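Local coordinates for protein putative cyclohexadienyl dehydrogenase and ADH prephenate dehydrogenase (Rhizobium meliloti, PDB 4WJI) that probably catalyses the oxidative decarboxylation of prephenate to 3-(4-hydroxyphenyl)pyruvate in tyrosine biosynthesis, and binds NADP and tyrosine, at residues Ser77-Ala82 with Gln107-Leu112; Pro90-Asp96 with Asp115-Gly121; Ser99-Ile105 with Pro177-Asp181; Ser188-Ile193 with Trp235-Cys239. All blocks are in the same frame, centred on the assembly; numbering follows the deposited sequence.

Interaction 1 (Ser77-Ala82 with Gln107-Leu112); sequences SGAVAA and QMAPHL
Gln107 reaches across to the first turn of helix 77-84 and accepts a hydrogen bond from Gly78. Its CG lies anti to the carbonyl carbon (chi1 -76°), and the chain then bends at chi2, which turns OE1 onto the backbone. Gly78 N to Gln107 OE1 is 2.9 Å, with the donor tilted out of the carbonyl plane. A water accepts from Ala79 N and gives a weak bond to the same OE1. OE1 meets Gly78 N directly and Ala79 N only through this water. Met108 is selenomethionine. Its CB sits 3.8 Å from Ala81 CB, and its CG lies against Ser77 O and Ser77 CB. A bend at chi3 (77°) brings Met108 CE back over Ala81 CB, at 3.9 Å. His111 lies alongside the next turn. Ala82 CB stands over the centre of the His111 ring, 3.8 Å from the centroid, in a CH-pi contact. Ser77 OG bonds to Val74 O. The contact joins helix 77-84 to the end of helix 102-108 and the following turn, on one side of the Rossmann-type nucleotide-binding domain, and Met108 continues inward to Val70 and Phe118. Ala81 and Met108 meet by shape alone, while the Gly78 bond helps to place the Gln107 amide.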
# COMPACT_ATOMS: atom_id res chain seq x y z
N SER A 77 3.91 25.79 -12.48
CA SER A 77 4.68 26.66 -11.62
C SER A 77 5.19 27.91 -12.33
O SER A 77 5.14 29.05 -11.77
CB SER A 77 5.90 25.91 -11.05
OG SER A 77 5.52 24.78 -10.29
N GLY A 78 5.73 27.72 -13.51
CA GLY A 78 6.25 28.86 -14.28
C GLY A 78 5.20 29.87 -14.61
O GLY A 78 5.46 31.08 -14.55
N ALA A 79 4.04 29.40 -15.03
CA ALA A 79 2.97 30.31 -15.40
C ALA A 79 2.53 31.15 -14.19
O ALA A 79 2.24 32.33 -14.31
CB ALA A 79 1.81 29.55 -15.97
N VAL A 80 2.46 30.52 -13.02
CA VAL A 80 2.15 31.28 -11.81
C VAL A 80 3.21 32.35 -11.51
O VAL A 80 2.88 33.49 -11.22
CB VAL A 80 1.98 30.36 -10.57
CG1 VAL A 80 1.86 31.18 -9.32
CG2 VAL A 80 0.75 29.47 -10.72
N ALA A 81 4.48 31.97 -11.58
CA ALA A 81 5.57 32.89 -11.29
C ALA A 81 5.49 34.08 -12.28
O ALA A 81 5.66 35.22 -11.87
CB ALA A 81 6.91 32.17 -11.40
N ALA A 82 5.24 33.81 -13.55
CA ALA A 82 5.18 34.87 -14.53
C ALA A 82 4.03 35.83 -14.21
O ALA A 82 4.17 37.05 -14.39
CB ALA A 82 5.03 34.28 -15.91
N GLN A 107 11.81 26.80 -13.52
CA GLN A 107 10.63 27.42 -14.15
C GLN A 107 10.26 28.74 -13.50
O GLN A 107 9.76 29.64 -14.19
CB GLN A 107 9.39 26.52 -14.04
CG GLN A 107 9.34 25.32 -14.98
CD GLN A 107 7.91 24.94 -15.39
OE1 GLN A 107 6.91 25.38 -14.80
NE2 GLN A 107 7.81 24.10 -16.39
N MSE A 108 10.46 28.84 -12.18
CA MSE A 108 10.00 30.01 -11.46
C MSE A 108 11.04 31.10 -11.29
O MSE A 108 10.72 32.28 -11.41
CB MSE A 108 9.49 29.66 -10.05
CG MSE A 108 8.25 28.74 -10.08
SE MSE A 108 7.44 28.46 -8.29
CE MSE A 108 6.52 30.18 -8.10
N ALA A 109 12.28 30.72 -10.98
CA ALA A 109 13.28 31.72 -10.65
C ALA A 109 13.54 32.76 -11.75
O ALA A 109 13.73 33.95 -11.41
CB ALA A 109 14.58 31.04 -10.22
N PRO A 110 13.50 32.39 -13.04
CA PRO A 110 13.76 33.43 -14.04
C PRO A 110 12.74 34.57 -14.06
O PRO A 110 13.04 35.65 -14.59
CB PRO A 110 13.70 32.65 -15.36
CG PRO A 110 14.04 31.27 -14.99
CD PRO A 110 13.42 31.06 -13.66
N HIS A 111 11.57 34.34 -13.51
CA HIS A 111 10.51 35.36 -13.48
C HIS A 111 10.54 36.20 -12.24
O HIS A 111 10.06 37.32 -12.26
CB HIS A 111 9.14 34.72 -13.56
CG HIS A 111 8.90 33.98 -14.82
ND1 HIS A 111 8.75 34.61 -16.03
CD2 HIS A 111 8.80 32.65 -15.07
CE1 HIS A 111 8.55 33.70 -16.97
NE2 HIS A 111 8.58 32.50 -16.40
N LEU A 112 11.06 35.66 -11.14
CA LEU A 112 10.90 36.33 -9.87
C LEU A 112 11.96 37.44 -9.72
O LEU A 112 13.15 37.28 -10.08
CB LEU A 112 11.03 35.32 -8.73
CG LEU A 112 9.94 34.25 -8.62
CD1 LEU A 112 10.29 33.28 -7.50
CD2 LEU A 112 8.52 34.81 -8.43
O HOH W 1 4.12 26.75 -16.30

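Interaction 2 (Pro90-Asp96 with Asp115-Gly121); sequences PGAIVTD and DVHFVPG
Segments 90-96 and 115-121 run in parallel, their end-to-end directions 16° apart, and are joined by a ladder of backbone hydrogen bonds. They take in parts of strands 93-96 and 117-123, neighbours in the Rossmann-type sheet linked by helix 102-108 in a beta-alpha-beta unit. Ile93 pairs with His117, and Val94 with Phe118. His117 N to Ala92 O and Val94 N to His117 O are both 2.8 Å. Gly91, at positive phi, donates its N-H to Asp115 O before regular pairing starts. On one face, Ile93 CG1 comes to the edge of the His117 ring, 4.2 Å from CD2. Ile93 CG2 lies beside Val119 CG2, and helix 155-167 covers this side. On the other face, Val94 CG1 is 4.4 Å from Phe118 CD1, and Met108 of helix 102-108 packs on both. Pro120 CG lies over one face of the Phe118 ring, towards its rim. Asp96 holds its CG between the backbone N and the carbonyl carbon (chi1 83°), which turns OD1 to the other strand. Gly121 N reaches Asp96 OD1 at 3.1 Å from above the carboxylate plane, while OD2 is bridged to Lys101. Thr95 OG1 donates to Val119 O at 2.6 Å, nearly in line with the C=O bond.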
# COMPACT_ATOMS: atom_id res chain seq x y z
N PRO A 90 8.50 44.17 -2.27
CA PRO A 90 9.85 43.91 -1.82
C PRO A 90 9.87 43.13 -0.53
O PRO A 90 9.11 43.46 0.41
CB PRO A 90 10.46 45.31 -1.65
CG PRO A 90 9.62 46.20 -2.47
CD PRO A 90 8.24 45.61 -2.45
N GLY A 91 10.73 42.09 -0.49
CA GLY A 91 10.91 41.28 0.72
C GLY A 91 9.85 40.19 0.91
O GLY A 91 9.88 39.47 1.91
N ALA A 92 8.88 40.08 -0.03
CA ALA A 92 7.94 38.94 0.01
C ALA A 92 8.73 37.63 -0.03
O ALA A 92 9.77 37.53 -0.70
CB ALA A 92 6.95 39.03 -1.16
N ILE A 93 8.19 36.62 0.65
CA ILE A 93 8.73 35.26 0.56
C ILE A 93 7.76 34.46 -0.32
O ILE A 93 6.56 34.42 -0.07
CB ILE A 93 8.86 34.58 1.93
CG1 ILE A 93 9.79 35.37 2.85
CG2 ILE A 93 9.39 33.16 1.75
CD1 ILE A 93 9.80 34.92 4.28
N VAL A 94 8.32 33.86 -1.38
CA VAL A 94 7.57 32.99 -2.26
C VAL A 94 8.03 31.57 -2.04
O VAL A 94 9.23 31.28 -2.08
CB VAL A 94 7.75 33.36 -3.75
CG1 VAL A 94 7.00 32.38 -4.65
CG2 VAL A 94 7.24 34.73 -4.01
N THR A 95 7.07 30.67 -1.77
CA THR A 95 7.38 29.25 -1.56
C THR A 95 6.38 28.42 -2.35
O THR A 95 5.41 28.90 -2.91
CB THR A 95 7.38 28.87 -0.04
OG1 THR A 95 7.94 27.57 0.13
CG2 THR A 95 6.00 28.91 0.54
N ASP A 96 6.69 27.16 -2.45
CA ASP A 96 5.83 26.23 -3.10
C ASP A 96 5.82 24.94 -2.33
O ASP A 96 6.47 24.76 -1.25
CB ASP A 96 6.30 25.99 -4.54
CG ASP A 96 7.42 24.96 -4.60
OD1 ASP A 96 8.42 25.18 -3.90
OD2 ASP A 96 7.31 23.89 -5.33
N ASP A 115 14.34 41.30 -5.53
CA ASP A 115 13.92 41.77 -4.20
C ASP A 115 12.99 40.85 -3.44
O ASP A 115 12.55 41.19 -2.34
CB ASP A 115 13.33 43.19 -4.24
CG ASP A 115 12.04 43.32 -5.11
OD1 ASP A 115 11.76 42.43 -5.92
OD2 ASP A 115 11.29 44.33 -4.99
N VAL A 116 12.67 39.70 -4.01
CA VAL A 116 11.85 38.73 -3.26
C VAL A 116 12.68 37.52 -2.91
O VAL A 116 13.72 37.26 -3.53
CB VAL A 116 10.59 38.32 -3.98
CG1 VAL A 116 9.75 39.52 -4.38
CG2 VAL A 116 10.82 37.41 -5.13
N HIS A 117 12.25 36.81 -1.87
CA HIS A 117 12.96 35.62 -1.40
C HIS A 117 12.25 34.34 -1.82
O HIS A 117 11.12 34.06 -1.41
CB HIS A 117 13.06 35.62 0.13
CG HIS A 117 13.54 36.90 0.71
ND1 HIS A 117 14.79 37.41 0.42
CD2 HIS A 117 12.94 37.80 1.52
CE1 HIS A 117 14.94 38.56 1.06
NE2 HIS A 117 13.84 38.82 1.74
N PHE A 118 12.92 33.51 -2.58
CA PHE A 118 12.32 32.28 -3.13
C PHE A 118 12.85 31.10 -2.33
O PHE A 118 14.05 30.78 -2.43
CB PHE A 118 12.73 32.17 -4.62
CG PHE A 118 12.19 30.98 -5.34
CD1 PHE A 118 10.92 30.47 -5.06
CD2 PHE A 118 12.93 30.39 -6.33
CE1 PHE A 118 10.41 29.37 -5.76
CE2 PHE A 118 12.43 29.32 -7.05
CZ PHE A 118 11.17 28.79 -6.75
N VAL A 119 11.97 30.45 -1.56
CA VAL A 119 12.35 29.33 -0.69
C VAL A 119 11.46 28.15 -1.00
O VAL A 119 10.38 28.05 -0.46
CB VAL A 119 12.22 29.67 0.81
CG1 VAL A 119 12.84 28.53 1.62
CG2 VAL A 119 12.90 31.01 1.12
N PRO A 120 11.88 27.30 -1.92
CA PRO A 120 11.07 26.16 -2.34
C PRO A 120 10.88 25.15 -1.22
O PRO A 120 11.76 24.95 -0.45
CB PRO A 120 11.88 25.55 -3.49
CG PRO A 120 12.80 26.62 -3.95
CD PRO A 120 13.13 27.38 -2.69
N GLY A 121 9.73 24.51 -1.17
CA GLY A 121 9.42 23.57 -0.13
C GLY A 121 8.72 22.35 -0.72
O GLY A 121 8.29 22.31 -1.88

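Interaction 3 (Ser99-Ile105 with Pro177-Asp181); sequences STKGSVI and PKHHD. With NAP (NADP nicotinamide-adenine-dinucleotide phosphate), chain B; TYR (tyrosine), chain C.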
# COMPACT_ATOMS: atom_id res chain seq x y z
N SER A 99 5.96 18.46 -5.67
CA SER A 99 6.54 17.16 -5.47
C SER A 99 7.90 16.94 -6.16
O SER A 99 8.57 15.93 -5.91
CB SER A 99 5.52 16.11 -5.93
OG SER A 99 4.33 16.15 -5.14
N THR A 100 8.23 17.83 -7.07
CA THR A 100 9.54 17.98 -7.70
C THR A 100 10.10 19.36 -7.32
O THR A 100 9.33 20.28 -7.03
CB THR A 100 9.50 17.81 -9.24
OG1 THR A 100 8.86 18.93 -9.83
CG2 THR A 100 8.73 16.60 -9.63
N LYS A 101 11.42 19.51 -7.33
CA LYS A 101 12.01 20.81 -6.96
C LYS A 101 12.92 21.42 -8.05
O LYS A 101 12.93 22.62 -8.24
CB LYS A 101 12.74 20.70 -5.62
CG LYS A 101 11.85 20.42 -4.40
CD LYS A 101 11.36 21.64 -3.63
CE LYS A 101 10.42 22.53 -4.37
NZ LYS A 101 9.07 22.01 -4.64
N GLY A 102 13.75 20.60 -8.70
CA GLY A 102 14.67 21.15 -9.71
C GLY A 102 13.92 21.87 -10.80
O GLY A 102 14.29 22.99 -11.22
N SER A 103 12.86 21.25 -11.27
CA SER A 103 12.03 21.82 -12.32
C SER A 103 11.34 23.09 -11.88
O SER A 103 11.28 24.07 -12.63
CB SER A 103 10.98 20.85 -12.86
OG SER A 103 9.96 20.58 -11.89
N VAL A 104 10.81 23.07 -10.66
CA VAL A 104 10.09 24.21 -10.15
C VAL A 104 11.03 25.40 -10.03
O VAL A 104 10.67 26.54 -10.43
CB VAL A 104 9.43 23.86 -8.80
CG1 VAL A 104 8.80 25.09 -8.20
CG2 VAL A 104 8.37 22.76 -8.99
N ILE A 105 12.22 25.19 -9.49
CA ILE A 105 13.18 26.28 -9.39
C ILE A 105 13.53 26.85 -10.79
O ILE A 105 13.52 28.06 -10.99
CB ILE A 105 14.42 25.85 -8.61
CG1 ILE A 105 14.05 25.56 -7.16
CG2 ILE A 105 15.51 26.89 -8.67
CD1 ILE A 105 15.10 24.78 -6.41
N PRO A 177 18.41 20.84 -4.42
CA PRO A 177 17.27 20.34 -5.23
C PRO A 177 17.53 19.05 -6.01
O PRO A 177 16.60 18.24 -6.14
CB PRO A 177 17.00 21.46 -6.23
CG PRO A 177 17.63 22.66 -5.70
CD PRO A 177 18.75 22.25 -4.79
N LYS A 178 18.74 18.86 -6.57
CA LYS A 178 19.00 17.62 -7.29
C LYS A 178 18.97 16.43 -6.36
O LYS A 178 18.47 15.37 -6.76
CB LYS A 178 20.33 17.67 -8.05
CG LYS A 178 20.24 18.62 -9.24
CD LYS A 178 21.28 18.34 -10.31
CE LYS A 178 21.04 19.21 -11.56
NZ LYS A 178 20.93 20.67 -11.27
N HIS A 179 19.51 16.57 -5.15
CA HIS A 179 19.43 15.47 -4.19
C HIS A 179 17.99 15.18 -3.80
O HIS A 179 17.57 14.01 -3.74
CB HIS A 179 20.29 15.73 -2.97
CG HIS A 179 20.37 14.58 -2.02
ND1 HIS A 179 20.91 13.36 -2.36
CD2 HIS A 179 19.94 14.46 -0.75
CE1 HIS A 179 20.82 12.54 -1.33
NE2 HIS A 179 20.24 13.19 -0.34
N HIS A 180 17.20 16.23 -3.55
CA HIS A 180 15.75 16.05 -3.32
C HIS A 180 15.10 15.20 -4.39
O HIS A 180 14.34 14.29 -4.11
CB HIS A 180 15.03 17.39 -3.20
CG HIS A 180 13.53 17.29 -3.25
ND1 HIS A 180 12.85 17.09 -4.42
CD2 HIS A 180 12.60 17.31 -2.27
CE1 HIS A 180 11.54 17.01 -4.16
NE2 HIS A 180 11.37 17.13 -2.86
N ASP A 181 15.36 15.53 -5.65
CA ASP A 181 14.73 14.87 -6.75
C ASP A 181 15.14 13.38 -6.87
O ASP A 181 14.31 12.54 -7.23
CB ASP A 181 14.93 15.66 -8.05
CG ASP A 181 14.12 17.01 -8.08
OD1 ASP A 181 13.26 17.25 -7.18
OD2 ASP A 181 14.37 17.83 -9.02
PA NAP B . -5.19 19.44 -6.05
O1A NAP B . -5.93 19.05 -4.83
O2A NAP B . -5.54 18.87 -7.39
O5B NAP B . -5.29 21.03 -6.19
C5B NAP B . -4.85 21.67 -7.39
C4B NAP B . -4.90 23.20 -7.28
O4B NAP B . -4.17 23.74 -8.37
C3B NAP B . -6.30 23.75 -7.42
O3B NAP B . -6.42 25.01 -6.79
C2B NAP B . -6.41 24.00 -8.91
O2B NAP B . -7.31 25.03 -9.21
C1B NAP B . -5.02 24.46 -9.24
N9A NAP B . -4.56 24.29 -10.64
C8A NAP B . -4.59 23.19 -11.38
N7A NAP B . -4.05 23.34 -12.57
C5A NAP B . -3.65 24.64 -12.61
C6A NAP B . -3.03 25.42 -13.60
N6A NAP B . -2.70 24.89 -14.80
N1A NAP B . -2.75 26.67 -13.30
C2A NAP B . -3.08 27.15 -12.11
N3A NAP B . -3.68 26.51 -11.13
C4A NAP B . -3.96 25.24 -11.41
O3 NAP B . -3.62 19.27 -5.84
PN NAP B . -2.69 19.11 -4.54
O1N NAP B . -2.75 17.72 -4.19
O2N NAP B . -3.01 20.14 -3.55
O5D NAP B . -1.22 19.36 -5.17
C5D NAP B . -0.67 20.64 -5.32
C4D NAP B . 0.85 20.52 -5.32
O4D NAP B . 1.24 19.85 -4.14
C3D NAP B . 1.39 19.70 -6.45
O3D NAP B . 2.57 20.30 -6.96
C2D NAP B . 1.70 18.35 -5.84
O2D NAP B . 2.75 17.73 -6.53
C1D NAP B . 2.13 18.80 -4.45
N1N NAP B . 1.92 17.83 -3.37
C2N NAP B . 0.88 17.00 -3.38
C3N NAP B . 0.68 16.09 -2.38
C7N NAP B . -0.47 15.10 -2.35
O7N NAP B . -0.39 14.14 -1.64
N7N NAP B . -1.51 15.35 -3.11
C4N NAP B . 1.58 16.06 -1.35
C5N NAP B . 2.63 16.94 -1.35
C6N NAP B . 2.82 17.81 -2.38
P2B NAP B . -8.76 24.74 -9.84
O1X NAP B . -9.35 23.63 -9.04
O2X NAP B . -9.48 26.05 -9.66
O3X NAP B . -8.61 24.33 -11.29
N TYR C . -0.42 11.32 -1.73
CA TYR C . 0.49 10.31 -1.12
C TYR C . -0.31 9.33 -0.31
O TYR C . -1.53 9.47 -0.29
CB TYR C . 1.57 10.98 -0.26
CG TYR C . 2.45 11.98 -1.00
CD1 TYR C . 2.54 12.02 -2.39
CD2 TYR C . 3.18 12.89 -0.28
CE1 TYR C . 3.34 12.95 -3.03
CE2 TYR C . 4.01 13.80 -0.89
CZ TYR C . 4.09 13.86 -2.26
OH TYR C . 4.86 14.80 -2.89
OXT TYR C . 0.30 8.44 0.32
O HOH W 2 12.54 18.36 -10.96
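Asp181 has CG anti to its carbonyl carbon (chi1 -70°), which carries the carboxylate to the backbone amides of Lys101 and Gly102. His180 takes the other course, with CG anti to the backbone N (chi1 168°), and its ring comes to lie against Lys101. Lys101 N donates to the syn lone pair of Asp181 OD1 at 2.9 Å. Gly102 N meets Asp181 OD2, also at 2.9 Å and on the syn side. The carboxylate is thus held by both oxygens at the start of helix 102-108, where Lys101 is the N-cap residue. A water links Asp181 OD2 to Ser103 N, the next amide. His180 ND1 also donates to Asp181 OD1, at 2.8 Å and from the anti side, which helps fix the ring. Helix 177-203 belongs to the dimerization domain, so the contact ties it to the nucleotide-binding domain. Lys101 CG sits over the centre of the His180 ring, 3.5 Å from the centroid. The Lys101 chain then bends away, and NZ donates to Thr100 O in addition to its bridge to Asp96. His180 NE2 is bonded to His122. Ile105 CD1 presses tightly on Pro177 CG at 3.4 Å. Ser99 OG bonds to both ligands: NADP O2D at 2.6 Å and the hydroxyl OH of the bound tyrosine at 2.7 Å.

Interaction 4 (Ser188-Ile193 with Trp235-Cys239); sequences SHLPHI and WRDVC
His192 stacks on Trp235. The His192 ring and the six-membered ring of Trp235 form an offset stack, with centroids 3.9 Å apart and planes at 17°. The closest atoms are His192 CD2 and Trp235 CZ2, at 3.3 Å. Trp235 also takes His192 CB over the same six-membered ring, in a CH-pi contact. Ser188 OG comes to the edge of the indole, 3.7 Å from Trp235 CH2. Val238 CG1 stands almost directly above the His189 ring, 3.4 Å from its centroid. That branch is anti to the backbone N (chi1 171°), which points it at the histidine. Further along, Ile193 CD1 meets Cys239 SG at 4.0 Å. The segments 188-193 and 235-239, of helices 177-203 and 232-241, cross at -123° within the dimerization domain, with their axes 11.1 Å apart at closest approach. The aromatic cluster of His189, His192 and Trp235 packs between them. Ser188 and Trp235 line the pocket of the bound tyrosine, which also touches His192. The next shell fixes the rings. His192 ND1 donates to Ser188 O at 2.9 Å, close to its ring plane, and His192 N reaches the same oxygen from the opposite face. A water joins His192 NE2 to Trp235 NE1. His189 ND1 is bonded to Asn242. Ser188 OG is bonded to Ser219 O of the second subunit, and Pro191 packs on Phe224 of that subunit.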
# COMPACT_ATOMS: atom_id res chain seq x y z
N SER A 188 8.94 8.10 -3.42
CA SER A 188 7.59 8.52 -3.79
C SER A 188 7.23 8.25 -5.25
O SER A 188 6.20 7.67 -5.53
CB SER A 188 7.45 10.04 -3.51
OG SER A 188 6.15 10.49 -3.85
N HIS A 189 8.07 8.71 -6.18
CA HIS A 189 7.67 8.68 -7.56
C HIS A 189 7.62 7.27 -8.15
O HIS A 189 6.62 6.90 -8.75
CB HIS A 189 8.51 9.64 -8.41
CG HIS A 189 8.52 11.03 -7.85
ND1 HIS A 189 9.48 11.96 -8.20
CD2 HIS A 189 7.76 11.62 -6.89
CE1 HIS A 189 9.26 13.08 -7.54
NE2 HIS A 189 8.23 12.89 -6.72
N LEU A 190 8.69 6.51 -7.94
CA LEU A 190 8.70 5.11 -8.37
C LEU A 190 7.56 4.33 -7.73
O LEU A 190 6.82 3.62 -8.43
CB LEU A 190 10.06 4.44 -8.16
CG LEU A 190 10.16 3.00 -8.67
CD1 LEU A 190 10.02 2.97 -10.18
CD2 LEU A 190 11.46 2.33 -8.26
N PRO A 191 7.35 4.46 -6.39
CA PRO A 191 6.19 3.73 -5.81
C PRO A 191 4.87 4.04 -6.52
O PRO A 191 4.08 3.11 -6.82
CB PRO A 191 6.20 4.22 -4.34
CG PRO A 191 7.66 4.41 -4.06
CD PRO A 191 8.24 4.97 -5.36
N HIS A 192 4.60 5.32 -6.83
CA HIS A 192 3.35 5.64 -7.54
C HIS A 192 3.29 5.04 -8.95
O HIS A 192 2.26 4.53 -9.37
CB HIS A 192 3.06 7.15 -7.54
CG HIS A 192 2.55 7.68 -6.23
ND1 HIS A 192 3.36 7.91 -5.14
CD2 HIS A 192 1.30 8.04 -5.87
CE1 HIS A 192 2.62 8.42 -4.16
NE2 HIS A 192 1.37 8.48 -4.57
N ILE A 193 4.39 5.18 -9.70
CA ILE A 193 4.47 4.65 -11.06
C ILE A 193 4.21 3.13 -11.10
O ILE A 193 3.43 2.68 -11.93
CB ILE A 193 5.82 4.98 -11.68
CG1 ILE A 193 5.88 6.48 -11.98
CG2 ILE A 193 6.11 4.14 -12.93
CD1 ILE A 193 7.29 7.02 -12.19
N TRP A 235 0.26 13.65 -11.17
CA TRP A 235 1.25 12.62 -11.43
C TRP A 235 1.80 12.63 -12.84
O TRP A 235 2.98 12.30 -13.02
CB TRP A 235 0.70 11.21 -11.00
CG TRP A 235 0.78 11.16 -9.50
CD1 TRP A 235 -0.24 11.33 -8.60
CD2 TRP A 235 1.99 11.06 -8.73
NE1 TRP A 235 0.27 11.31 -7.33
CE2 TRP A 235 1.63 11.14 -7.38
CE3 TRP A 235 3.32 10.86 -9.06
CZ2 TRP A 235 2.59 11.08 -6.36
CZ3 TRP A 235 4.24 10.83 -8.07
CH2 TRP A 235 3.88 10.95 -6.72
N ARG A 236 1.00 13.02 -13.83
CA ARG A 236 1.52 13.32 -15.16
C ARG A 236 2.65 14.34 -15.00
O ARG A 236 3.78 14.15 -15.54
CB ARG A 236 0.44 13.85 -16.08
CG ARG A 236 0.97 14.32 -17.44
CD ARG A 236 0.01 15.23 -18.14
NE ARG A 236 -0.09 16.49 -17.45
CZ ARG A 236 -1.01 17.41 -17.67
NH1 ARG A 236 -1.99 17.18 -18.52
NH2 ARG A 236 -0.95 18.57 -17.02
N ASP A 237 2.37 15.43 -14.29
CA ASP A 237 3.38 16.47 -14.18
C ASP A 237 4.67 16.00 -13.48
O ASP A 237 5.77 16.39 -13.87
CB ASP A 237 2.81 17.71 -13.53
CG ASP A 237 1.91 18.50 -14.46
OD1 ASP A 237 1.61 18.08 -15.62
OD2 ASP A 237 1.54 19.65 -14.01
N VAL A 238 4.55 15.21 -12.40
CA VAL A 238 5.76 14.69 -11.75
C VAL A 238 6.62 13.87 -12.72
O VAL A 238 7.85 14.01 -12.76
CB VAL A 238 5.39 13.84 -10.51
CG1 VAL A 238 6.59 13.12 -9.96
CG2 VAL A 238 4.83 14.70 -9.42
N CYS A 239 5.98 12.99 -13.50
CA CYS A 239 6.72 12.17 -14.45
C CYS A 239 7.40 13.00 -15.54
O CYS A 239 8.50 12.65 -16.00
CB CYS A 239 5.77 11.17 -15.13
SG CYS A 239 5.22 9.85 -14.05
O HOH W 3 -0.61 10.54 -4.39

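In the fold
Interactions 1, 2 and 3 share the beta-alpha-beta unit of strand 93-96, helix 102-108 and strand 117-123. Interaction 1 rests on interaction 2 through Phe118, with Leu112 CD1 to Phe118 CG at 3.7 Å. Lys101 joins interaction 3 to interaction 2: its NZ is 2.7 Å from Asp96 OD2. Interactions 3 and 4 both use helix 177-203, and their centres are about 13 Å apart. Ser99 CB touches Val238 CG2 at 3.8 Å. These two contacts border the ligand site, interaction 3 meeting NADP and tyrosine through Ser99 and interaction 4 lining the tyrosine pocket. The centres of interactions 2 and 4 lie about 26 Å apart.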